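Local coordinates for protein endoribonuclease ToxN (Pectobacterium atrosepticum, PDB 2XDB) that cleaves RNA at AAA(U/G) sequences as the endoribonuclease toxin of an antiviral type III toxin-antitoxin system whose antitoxin is the ToxI RNA, at residues Leu86-Pro91 and Gly146-Ser151; Glu12-Phe17 and Ser151-Lys156; Ala49-Pro54 and Gly82-Lys87. All blocks are in the same frame, centred on the assembly; numbering follows the deposited sequence.

Contact 1: Leu86-Pro91 and Gly146-Ser151. With nucleotides of chain B.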
loop_
_atom_site.group_PDB
_atom_site.type_symbol
_atom_site.label_atom_id
_atom_site.label_comp_id
_atom_site.label_asym_id
_atom_site.label_seq_id
_atom_site.Cartn_x
_atom_site.Cartn_y
_atom_site.Cartn_z
ATOM N N LEU A 86 -0.578 -5.203 2.058
ATOM C CA LEU A 86 -1.890 -4.872 2.579
ATOM C C LEU A 86 -1.943 -4.721 4.110
ATOM O O LEU A 86 -2.690 -3.891 4.625
ATOM C CB LEU A 86 -2.912 -5.912 2.112
ATOM C CG LEU A 86 -3.085 -5.966 0.603
ATOM C CD1 LEU A 86 -3.974 -7.119 0.230
ATOM C CD2 LEU A 86 -3.644 -4.645 0.071
ATOM N N LYS A 87 -1.170 -5.519 4.839
ATOM C CA LYS A 87 -1.287 -5.504 6.297
ATOM C C LYS A 87 -0.792 -4.213 6.918
ATOM O O LYS A 87 -1.010 -3.963 8.096
ATOM C CB LYS A 87 -0.600 -6.713 6.936
ATOM C CG LYS A 87 0.850 -6.900 6.616
ATOM C CD LYS A 87 1.354 -8.121 7.381
ATOM C CE LYS A 87 2.864 -8.222 7.413
ATOM N NZ LYS A 87 3.398 -8.358 6.029
ATOM N N PHE A 88 -0.134 -3.383 6.119
ATOM C CA PHE A 88 0.261 -2.060 6.586
ATOM C C PHE A 88 -0.384 -0.937 5.802
ATOM O O PHE A 88 0.183 0.137 5.707
ATOM C CB PHE A 88 1.768 -1.897 6.534
ATOM C CG PHE A 88 2.497 -2.956 7.270
ATOM C CD1 PHE A 88 3.511 -3.672 6.661
ATOM C CD2 PHE A 88 2.154 -3.260 8.573
ATOM C CE1 PHE A 88 4.179 -4.663 7.346
ATOM C CE2 PHE A 88 2.825 -4.253 9.264
ATOM C CZ PHE A 88 3.832 -4.957 8.645
ATOM N N MET A 89 -1.557 -1.181 5.232
ATOM C CA MET A 89 -2.323 -0.111 4.606
ATOM C C MET A 89 -2.791 0.871 5.680
ATOM O O MET A 89 -2.881 0.510 6.857
ATOM C CB MET A 89 -3.528 -0.679 3.874
ATOM C CG MET A 89 -4.531 -1.345 4.788
ATOM S SD MET A 89 -5.892 -2.039 3.846
ATOM C CE MET A 89 -6.907 -2.670 5.180
ATOM N N ILE A 90 -3.090 2.103 5.275
ATOM C CA ILE A 90 -3.425 3.151 6.233
ATOM C C ILE A 90 -4.532 4.073 5.733
ATOM O O ILE A 90 -4.663 4.309 4.536
ATOM C CB ILE A 90 -2.192 3.992 6.569
ATOM C CG1 ILE A 90 -1.619 4.656 5.316
ATOM C CG2 ILE A 90 -1.114 3.139 7.223
ATOM C CD1 ILE A 90 -0.388 5.498 5.629
ATOM N N PRO A 91 -5.362 4.580 6.648
ATOM C CA PRO A 91 -6.384 5.507 6.172
ATOM C C PRO A 91 -5.682 6.811 5.827
ATOM O O PRO A 91 -4.693 7.129 6.481
ATOM C CB PRO A 91 -7.273 5.689 7.391
ATOM C CG PRO A 91 -6.355 5.461 8.557
ATOM C CD PRO A 91 -5.352 4.447 8.113
ATOM N N GLY A 146 -0.419 -8.548 13.881
ATOM C CA GLY A 146 0.757 -8.152 13.136
ATOM C C GLY A 146 0.415 -7.229 11.988
ATOM O O GLY A 146 1.212 -7.053 11.065
ATOM N N THR A 147 -0.774 -6.641 12.037
ATOM C CA THR A 147 -1.132 -5.611 11.074
ATOM C C THR A 147 -1.259 -4.253 11.755
ATOM O O THR A 147 -1.293 -4.170 12.980
ATOM C CB THR A 147 -2.456 -5.945 10.377
ATOM O OG1 THR A 147 -3.563 -5.486 11.169
ATOM C CG2 THR A 147 -2.557 -7.430 10.156
ATOM N N CYS A 148 -1.326 -3.188 10.963
ATOM C CA CYS A 148 -1.626 -1.879 11.526
ATOM C C CYS A 148 -2.931 -1.997 12.277
ATOM O O CYS A 148 -3.849 -2.696 11.840
ATOM C CB CYS A 148 -1.774 -0.803 10.445
ATOM S SG CYS A 148 -0.244 -0.268 9.649
ATOM N N ASN A 149 -3.012 -1.303 13.404
ATOM C CA ASN A 149 -4.227 -1.262 14.185
ATOM C C ASN A 149 -5.249 -0.362 13.489
ATOM O O ASN A 149 -5.346 0.835 13.775
ATOM C CB ASN A 149 -3.914 -0.760 15.590
ATOM C CG ASN A 149 -5.111 -0.796 16.504
ATOM O OD1 ASN A 149 -6.265 -0.932 16.063
ATOM N ND2 ASN A 149 -4.852 -0.661 17.794
ATOM N N PHE A 150 -6.012 -0.942 12.569
ATOM C CA PHE A 150 -6.927 -0.151 11.749
ATOM C C PHE A 150 -7.943 0.679 12.541
ATOM O O PHE A 150 -8.234 1.809 12.165
ATOM C CB PHE A 150 -7.644 -1.026 10.735
ATOM C CG PHE A 150 -6.727 -1.813 9.852
ATOM C CD1 PHE A 150 -5.769 -1.172 9.082
ATOM C CD2 PHE A 150 -6.846 -3.198 9.766
ATOM C CE1 PHE A 150 -4.917 -1.901 8.252
ATOM C CE2 PHE A 150 -6.002 -3.932 8.943
ATOM C CZ PHE A 150 -5.034 -3.279 8.181
ATOM N N SER A 151 -8.488 0.135 13.625
ATOM C CA SER A 151 -9.458 0.890 14.430
ATOM C C SER A 151 -8.824 2.123 15.079
ATOM O O SER A 151 -9.431 3.203 15.112
ATOM C CB SER A 151 -10.075 0.021 15.524
ATOM O OG SER A 151 -10.614 -1.183 15.009
ATOM P P U B 2 10.105 -6.171 5.436
ATOM O OP1 U B 2 10.676 -7.521 5.276
ATOM O OP2 U B 2 9.176 -5.641 4.409
ATOM O "O5'" U B 2 9.443 -6.091 6.869
ATOM C "C5'" U B 2 10.107 -6.548 8.035
ATOM C "C4'" U B 2 9.265 -6.279 9.254
ATOM O "O4'" U B 2 9.154 -4.850 9.488
ATOM C "C3'" U B 2 7.828 -6.753 9.158
ATOM O "O3'" U B 2 7.708 -8.129 9.446
ATOM C "C2'" U B 2 7.125 -5.872 10.170
ATOM O "O2'" U B 2 7.399 -6.354 11.471
ATOM C "C1'" U B 2 7.869 -4.550 9.995
ATOM N N1 U B 2 7.226 -3.588 9.071
ATOM C C2 U B 2 6.228 -2.778 9.554
ATOM O O2 U B 2 5.841 -2.844 10.699
ATOM N N3 U B 2 5.687 -1.901 8.653
ATOM C C4 U B 2 6.049 -1.741 7.332
ATOM O O4 U B 2 5.482 -0.900 6.632
ATOM C C5 U B 2 7.097 -2.610 6.907
ATOM C C6 U B 2 7.636 -3.476 7.768
ATOM P P U B 3 6.358 -8.906 9.119
ATOM O OP1 U B 3 5.773 -8.251 7.924
ATOM O OP2 U B 3 5.576 -8.951 10.376
ATOM O "O5'" U B 3 6.937 -10.322 8.708
ATOM C "C5'" U B 3 7.496 -10.456 7.411
ATOM C "C4'" U B 3 8.705 -11.353 7.412
ATOM O "O4'" U B 3 9.849 -10.659 7.966
ATOM C "C3'" U B 3 8.591 -12.602 8.258
ATOM O "O3'" U B 3 7.858 -13.615 7.599
ATOM C "C2'" U B 3 10.049 -12.959 8.501
ATOM O "O2'" U B 3 10.606 -13.569 7.349
ATOM C "C1'" U B 3 10.681 -11.576 8.642
ATOM N N1 U B 3 10.822 -11.137 10.042
ATOM C C2 U B 3 11.701 -10.101 10.280
ATOM O O2 U B 3 12.341 -9.552 9.398
ATOM N N3 U B 3 11.802 -9.722 11.591
ATOM C C4 U B 3 11.130 -10.266 12.662
ATOM O O4 U B 3 11.338 -9.806 13.783
ATOM C C5 U B 3 10.239 -11.340 12.333
ATOM C C6 U B 3 10.118 -11.730 11.062
#

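Contact 2: Glu12-Phe17 and Ser151-Lys156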
loop_
_atom_site.group_PDB
_atom_site.type_symbol
_atom_site.label_atom_id
_atom_site.label_comp_id
_atom_site.label_asym_id
_atom_site.label_seq_id
_atom_site.Cartn_x
_atom_site.Cartn_y
_atom_site.Cartn_z
ATOM N N GLU A 12 4.530 10.444 9.966
ATOM C CA GLU A 12 5.092 10.575 11.301
ATOM C C GLU A 12 3.965 10.669 12.324
ATOM O O GLU A 12 4.041 10.100 13.411
ATOM C CB GLU A 12 6.032 11.781 11.404
ATOM C CG GLU A 12 7.232 11.746 10.447
ATOM C CD GLU A 12 8.090 10.487 10.586
ATOM O OE1 GLU A 12 8.611 10.005 9.553
ATOM O OE2 GLU A 12 8.247 9.982 11.722
ATOM N N TYR A 13 2.903 11.378 11.976
ATOM C CA TYR A 13 1.805 11.529 12.917
ATOM C C TYR A 13 1.165 10.166 13.199
ATOM O O TYR A 13 1.116 9.731 14.346
ATOM C CB TYR A 13 0.807 12.574 12.418
ATOM C CG TYR A 13 -0.500 12.600 13.159
ATOM C CD1 TYR A 13 -0.566 13.044 14.468
ATOM C CD2 TYR A 13 -1.679 12.191 12.538
ATOM C CE1 TYR A 13 -1.767 13.077 15.149
ATOM C CE2 TYR A 13 -2.878 12.218 13.206
ATOM C CZ TYR A 13 -2.913 12.664 14.514
ATOM O OH TYR A 13 -4.106 12.694 15.188
ATOM N N LEU A 14 0.726 9.465 12.160
ATOM C CA LEU A 14 0.183 8.123 12.371
ATOM C C LEU A 14 1.196 7.214 13.105
ATOM O O LEU A 14 0.816 6.406 13.958
ATOM C CB LEU A 14 -0.272 7.482 11.051
ATOM C CG LEU A 14 -1.299 8.207 10.177
ATOM C CD1 LEU A 14 -1.559 7.423 8.882
ATOM C CD2 LEU A 14 -2.611 8.448 10.927
ATOM N N LYS A 15 2.482 7.343 12.782
ATOM C CA LYS A 15 3.500 6.536 13.470
ATOM C C LYS A 15 3.467 6.717 14.990
ATOM O O LYS A 15 3.853 5.821 15.728
ATOM C CB LYS A 15 4.904 6.821 12.939
ATOM C CG LYS A 15 5.344 5.897 11.824
ATOM C CD LYS A 15 6.600 6.424 11.142
ATOM C CE LYS A 15 7.121 5.441 10.097
ATOM N NZ LYS A 15 7.380 4.097 10.689
ATOM N N GLU A 16 2.999 7.869 15.460
ATOM C CA GLU A 16 2.848 8.065 16.897
ATOM C C GLU A 16 1.946 7.006 17.510
ATOM O O GLU A 16 2.172 6.577 18.636
ATOM C CB GLU A 16 2.269 9.437 17.213
ATOM C CG GLU A 16 3.167 10.596 16.881
ATOM C CD GLU A 16 2.499 11.924 17.167
ATOM O OE1 GLU A 16 1.631 11.976 18.067
ATOM O OE2 GLU A 16 2.839 12.916 16.487
ATOM N N PHE A 17 0.923 6.589 16.766
ATOM C CA PHE A 17 -0.121 5.713 17.301
ATOM C C PHE A 17 0.111 4.248 16.997
ATOM O O PHE A 17 -0.307 3.378 17.755
ATOM C CB PHE A 17 -1.478 6.130 16.757
ATOM C CG PHE A 17 -1.846 7.520 17.109
ATOM C CD1 PHE A 17 -2.399 7.806 18.341
ATOM C CD2 PHE A 17 -1.620 8.551 16.224
ATOM C CE1 PHE A 17 -2.735 9.097 18.676
ATOM C CE2 PHE A 17 -1.950 9.849 16.553
ATOM C CZ PHE A 17 -2.510 10.120 17.778
ATOM N N SER A 151 -8.488 0.135 13.625
ATOM C CA SER A 151 -9.458 0.890 14.430
ATOM C C SER A 151 -8.824 2.123 15.079
ATOM O O SER A 151 -9.431 3.203 15.112
ATOM C CB SER A 151 -10.075 0.021 15.524
ATOM O OG SER A 151 -10.614 -1.183 15.009
ATOM N N LEU A 152 -7.612 1.956 15.605
ATOM C CA LEU A 152 -6.921 3.041 16.285
ATOM C C LEU A 152 -6.584 4.141 15.273
ATOM O O LEU A 152 -6.881 5.315 15.508
ATOM C CB LEU A 152 -5.643 2.524 16.960
ATOM C CG LEU A 152 -5.219 3.139 18.304
ATOM C CD1 LEU A 152 -3.697 3.204 18.466
ATOM C CD2 LEU A 152 -5.809 4.506 18.463
ATOM N N LEU A 153 -5.967 3.754 14.151
ATOM C CA LEU A 153 -5.657 4.699 13.092
ATOM C C LEU A 153 -6.937 5.389 12.646
ATOM O O LEU A 153 -6.978 6.610 12.484
ATOM C CB LEU A 153 -5.003 4.008 11.894
ATOM C CG LEU A 153 -3.594 3.459 12.092
ATOM C CD1 LEU A 153 -2.968 3.008 10.764
ATOM C CD2 LEU A 153 -2.725 4.504 12.739
ATOM N N GLU A 154 -7.996 4.611 12.448
ATOM C CA GLU A 154 -9.233 5.213 11.991
ATOM C C GLU A 154 -9.745 6.203 13.004
ATOM O O GLU A 154 -10.462 7.126 12.653
ATOM C CB GLU A 154 -10.295 4.158 11.714
ATOM C CG GLU A 154 -10.075 3.458 10.416
ATOM C CD GLU A 154 -10.992 2.290 10.243
ATOM O OE1 GLU A 154 -10.632 1.390 9.460
ATOM O OE2 GLU A 154 -12.065 2.276 10.890
ATOM N N GLU A 155 -9.374 5.995 14.265
ATOM C CA GLU A 155 -9.842 6.827 15.363
ATOM C C GLU A 155 -9.105 8.157 15.442
ATOM O O GLU A 155 -9.725 9.159 15.746
ATOM C CB GLU A 155 -9.724 6.079 16.697
ATOM C CG GLU A 155 -10.139 6.890 17.936
ATOM C CD GLU A 155 -11.631 6.784 18.277
ATOM O OE1 GLU A 155 -12.416 6.264 17.451
ATOM O OE2 GLU A 155 -12.025 7.235 19.375
ATOM N N LYS A 156 -7.798 8.183 15.167
ATOM C CA LYS A 156 -7.024 9.427 15.322
ATOM C C LYS A 156 -6.702 10.191 14.031
ATOM O O LYS A 156 -6.397 11.381 14.077
ATOM C CB LYS A 156 -5.699 9.188 16.066
ATOM C CG LYS A 156 -5.771 8.302 17.285
ATOM C CD LYS A 156 -6.778 8.798 18.293
ATOM C CE LYS A 156 -6.310 10.045 19.004
ATOM N NZ LYS A 156 -6.933 10.117 20.365
#

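Contact 3: Ala49-Pro54 and Gly82-Lys87. With nucleotides of chain B.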
loop_
_atom_site.group_PDB
_atom_site.type_symbol
_atom_site.label_atom_id
_atom_site.label_comp_id
_atom_site.label_asym_id
_atom_site.label_seq_id
_atom_site.Cartn_x
_atom_site.Cartn_y
_atom_site.Cartn_z
ATOM N N ALA A 49 -2.187 1.296 0.256
ATOM C CA ALA A 49 -1.279 0.246 0.711
ATOM C C ALA A 49 0.123 0.456 0.154
ATOM O O ALA A 49 0.281 0.870 -0.990
ATOM C CB ALA A 49 -1.795 -1.102 0.286
ATOM N N PRO A 50 1.151 0.153 0.956
ATOM C CA PRO A 50 2.511 0.393 0.482
ATOM C C PRO A 50 2.961 -0.705 -0.460
ATOM O O PRO A 50 2.620 -1.869 -0.243
ATOM C CB PRO A 50 3.334 0.344 1.771
ATOM C CG PRO A 50 2.582 -0.617 2.635
ATOM C CD PRO A 50 1.127 -0.406 2.318
ATOM N N LEU A 51 3.703 -0.333 -1.501
ATOM C CA LEU A 51 4.381 -1.298 -2.344
ATOM C C LEU A 51 5.782 -1.509 -1.768
ATOM O O LEU A 51 6.358 -0.591 -1.183
ATOM C CB LEU A 51 4.502 -0.756 -3.758
ATOM C CG LEU A 51 3.241 -0.524 -4.577
ATOM C CD1 LEU A 51 3.578 0.286 -5.816
ATOM C CD2 LEU A 51 2.697 -1.858 -4.970
ATOM N N THR A 52 6.322 -2.714 -1.928
ATOM C CA THR A 52 7.675 -3.025 -1.474
ATOM C C THR A 52 8.417 -3.890 -2.494
ATOM O O THR A 52 7.812 -4.682 -3.221
ATOM C CB THR A 52 7.697 -3.717 -0.081
ATOM O OG1 THR A 52 9.034 -4.124 0.229
ATOM C CG2 THR A 52 6.830 -4.941 -0.070
ATOM N N SER A 53 9.733 -3.725 -2.550
ATOM C CA SER A 53 10.541 -4.467 -3.502
ATOM C C SER A 53 10.722 -5.903 -3.016
ATOM O O SER A 53 10.496 -6.189 -1.843
ATOM C CB SER A 53 11.890 -3.765 -3.720
ATOM O OG SER A 53 12.533 -3.437 -2.494
ATOM N N PRO A 54 11.123 -6.812 -3.918
ATOM C CA PRO A 54 11.296 -8.226 -3.564
ATOM C C PRO A 54 12.260 -8.434 -2.415
ATOM O O PRO A 54 13.309 -7.794 -2.355
ATOM C CB PRO A 54 11.884 -8.836 -4.834
ATOM C CG PRO A 54 11.363 -7.972 -5.928
ATOM C CD PRO A 54 11.351 -6.572 -5.353
ATOM N N GLY A 82 7.742 -7.456 -6.788
ATOM C CA GLY A 82 7.494 -7.094 -5.406
ATOM C C GLY A 82 6.060 -7.396 -5.017
ATOM O O GLY A 82 5.423 -8.252 -5.626
ATOM N N LEU A 83 5.546 -6.705 -4.003
ATOM C CA LEU A 83 4.217 -7.010 -3.501
ATOM C C LEU A 83 3.579 -5.819 -2.842
ATOM O O LEU A 83 4.274 -4.914 -2.407
ATOM C CB LEU A 83 4.256 -8.186 -2.523
ATOM C CG LEU A 83 4.996 -8.053 -1.194
ATOM C CD1 LEU A 83 4.218 -7.182 -0.229
ATOM C CD2 LEU A 83 5.196 -9.440 -0.605
ATOM N N ILE A 84 2.249 -5.822 -2.792
ATOM C CA ILE A 84 1.493 -4.807 -2.080
ATOM C C ILE A 84 1.359 -5.283 -0.642
ATOM O O ILE A 84 0.834 -6.365 -0.394
ATOM C CB ILE A 84 0.095 -4.654 -2.667
ATOM C CG1 ILE A 84 0.155 -4.282 -4.142
ATOM C CG2 ILE A 84 -0.685 -3.607 -1.910
ATOM C CD1 ILE A 84 -1.231 -4.199 -4.792
ATOM N N ASN A 85 1.850 -4.500 0.311
ATOM C CA ASN A 85 1.800 -4.927 1.703
ATOM C C ASN A 85 0.500 -4.503 2.388
ATOM O O ASN A 85 0.470 -3.561 3.185
ATOM C CB ASN A 85 3.010 -4.416 2.460
ATOM C CG ASN A 85 3.746 -5.519 3.180
ATOM O OD1 ASN A 85 3.156 -6.523 3.580
ATOM N ND2 ASN A 85 5.047 -5.340 3.350
ATOM N N LEU A 86 -0.578 -5.203 2.058
ATOM C CA LEU A 86 -1.890 -4.872 2.579
ATOM C C LEU A 86 -1.943 -4.721 4.110
ATOM O O LEU A 86 -2.690 -3.891 4.625
ATOM C CB LEU A 86 -2.912 -5.912 2.112
ATOM C CG LEU A 86 -3.085 -5.966 0.603
ATOM C CD1 LEU A 86 -3.974 -7.119 0.230
ATOM C CD2 LEU A 86 -3.644 -4.645 0.071
ATOM N N LYS A 87 -1.170 -5.519 4.839
ATOM C CA LYS A 87 -1.287 -5.504 6.297
ATOM C C LYS A 87 -0.792 -4.213 6.918
ATOM O O LYS A 87 -1.010 -3.963 8.096
ATOM C CB LYS A 87 -0.600 -6.713 6.936
ATOM C CG LYS A 87 0.850 -6.900 6.616
ATOM C CD LYS A 87 1.354 -8.121 7.381
ATOM C CE LYS A 87 2.864 -8.222 7.413
ATOM N NZ LYS A 87 3.398 -8.358 6.029
ATOM P P U B 3 6.358 -8.906 9.119
ATOM O OP1 U B 3 5.773 -8.251 7.924
ATOM O OP2 U B 3 5.576 -8.951 10.376
ATOM O "O5'" U B 3 6.937 -10.322 8.708
ATOM C "C5'" U B 3 7.496 -10.456 7.411
ATOM C "C4'" U B 3 8.705 -11.353 7.412
ATOM O "O4'" U B 3 9.849 -10.659 7.966
ATOM C "C3'" U B 3 8.591 -12.602 8.258
ATOM O "O3'" U B 3 7.858 -13.615 7.599
ATOM C "C2'" U B 3 10.049 -12.959 8.501
ATOM O "O2'" U B 3 10.606 -13.569 7.349
ATOM C "C1'" U B 3 10.681 -11.576 8.642
ATOM N N1 U B 3 10.822 -11.137 10.042
ATOM C C2 U B 3 11.701 -10.101 10.280
ATOM O O2 U B 3 12.341 -9.552 9.398
ATOM N N3 U B 3 11.802 -9.722 11.591
ATOM C C4 U B 3 11.130 -10.266 12.662
ATOM O O4 U B 3 11.338 -9.806 13.783
ATOM C C5 U B 3 10.239 -11.340 12.333
ATOM C C6 U B 3 10.118 -11.730 11.062
#

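Contact 1: Leu86-Pro91 and Gly146-Ser151
Lys87 and Cys148 join segments 86-91 and 146-151 by a single backbone hydrogen bond, Cys148 N to Lys87 O, 3.0 Å long and almost straight. Beside it, Thr147 turns its OG1 back to Cys148 O, within its own segment, while its CG2 packs 3.8 Å from Lys87 CB.

Sulfur and aromatic groups make up much of the rest. Cys148 SG reaches the edge of the Phe88 ring, 4.0 Å from CD2, in a sulfur-aromatic contact. Met89 crosses Phe150 at about a right angle in a Met-aromatic contact: CG sits between the backbone N and the carbonyl carbon (chi1 64°), and the extended chain beyond it sets CE over the ring face, 4.0 Å from the centroid, a CH-pi contact. Met89 O lies in the plane of that ring, at its edge.

RNA takes the outer side. The uracil of U2 of chain B covers one face of Phe88, its N3 being 3.3 Å above the ring plane, and the opposite face meets Lys87 CG. Lys87 NZ, hydrogen-bonded to Asn85 OD1, also lies 3.0 Å from OP1 of U3 of chain B. Phe88 and Lys87 thus form part of the surface that binds the ToxI RNA.

Behind this RNA-facing side, Leu86 and Thr147 touch helix 125-140, Met89 rests on strand 45-52, and Asn149 OD1 caps the start of helix 150-156 at Leu152 N.

Contact 2: Glu12-Phe17 and Ser151-Lys156
Phe17 and Lys156 meet where the N-terminal helix 8-17 passes the C-terminal helix 150-156, and the lysine's aliphatic chain lies across the aromatic ring. At the root of that chain, Lys156 CB stands 3.7 Å from Phe17 CZ. The next atom carries most of the contact: CG is anti to the carbonyl carbon (chi1 -44°), which sets it over the ring face, offset toward the rim and 3.4 Å from Phe17 CE1, in a CH-pi contact. Beyond CG the chain bends twice. CD moves off to the margin of the ring, and CE stays beyond the rim, 3.7 Å from Phe17 CE1. The lysine thus uses its methylenes here, running at about a right angle to the phenylalanine side chain.

The backbone of the same lysine supplies the polar part. Tyr13 OH donates to Lys156 O over 2.9 Å, approaching from above the carbonyl plane, while the oxygen itself lies in the plane of the tyrosine ring. CG of Tyr13 is anti to the backbone N (chi1 168°), an orientation that carries the phenol across to the other helix; on the way its CE1 meets the edge of Phe17.

Leucines fill the rest: Leu153 CD2 approaches Leu14 CB at 4.2 Å, and Leu152 CD1 approaches Phe17 CB at 4.1 Å. Leu14 and Leu153 also touch Ile90 of strand 80-91, and Lys15, on another side of its helix, packs on an adenine base of the RNA. The axes of segments 12-17 and 151-156 approach to 10.0 Å, their directions 130° apart, the oblique, mainly antiparallel packing of two amphipathic helices, with Leu14 and Leu153 next to strand 80-91 and Tyr13, Phe17, Leu152 and Lys156 toward the margin.

Contact 3: Ala49-Pro54 and Gly82-Lys87
In the antiparallel sheet of ToxN, strands 45-52 and 80-91 are inner neighbours, and here Leu51 pairs with Ile84 and Thr52 with Leu83. The Thr52-Leu83 pair is the hydrogen-bonded one: Thr52 N gives to Leu83 O at 3.0 Å, and Leu83 N gives back to Thr52 O at 3.1 Å. Asn85 N continues the ladder with a 2.8 Å bond to Pro50 O. Gly82 has a positive phi, which favours glycine, and the lack of a side chain lets its CA come 3.3 Å from Thr52 O in a CA-H...O contact.

Side chains alternate between the two faces. On one, Leu51 and Ile84 lie side by side and point the same way, with Leu51 CD2 3.6 Å from Ile84 CG1, and Ile84 CG2 also meets Ala49 CB at 3.5 Å; helix 125-140 covers Ile84 here through Ile128. On the other, Thr52 and Leu83 run alongside each other. With OG1 of Thr52 anti to the backbone N (chi1 174°), CG2 faces Leu83 CD1, and the hydroxyl is left to Lys55 NZ.

Past the paired strand, Asn85 centres an inverse gamma turn. Its CB packs on Pro50 CG at 3.8 Å, and the turn places its amide so that Lys87 NZ comes to OD1 tilted 24° from the carbonyl plane, which probably helps to steady the lysine. Ile84 thus faces helix 125-140, while Thr52 and Lys87 reach the RNA. This is antiparallel pairing within the sheet of a ToxN/AbiQ toxin, a family assigned to the SH3 clan, and here it carries residues that meet the ToxI RNA.

How the contacts relate
Strand 80-91 ties contact 1 to contact 3: they share Leu86 and Lys87, and Met89 CB lies against Ala49 CA. Both are largely buried, though contact 3 runs out to the surface at Ser53 and Pro54. Contact 3 is held by three backbone hydrogen bonds of a strand pair, whereas contact 1 has one such bond and depends on sulfur and ring packing. Contact 2, farther from the chain centre and partly buried, joins two helices through leucines, a CH-pi contact and a tyrosine bond. It shares helix 150-156 with contact 1, and Ile90 and Pro91 pack on Leu14 and Leu153. Contacts 2 and 3 do not touch; their centres are about 20 Å apart.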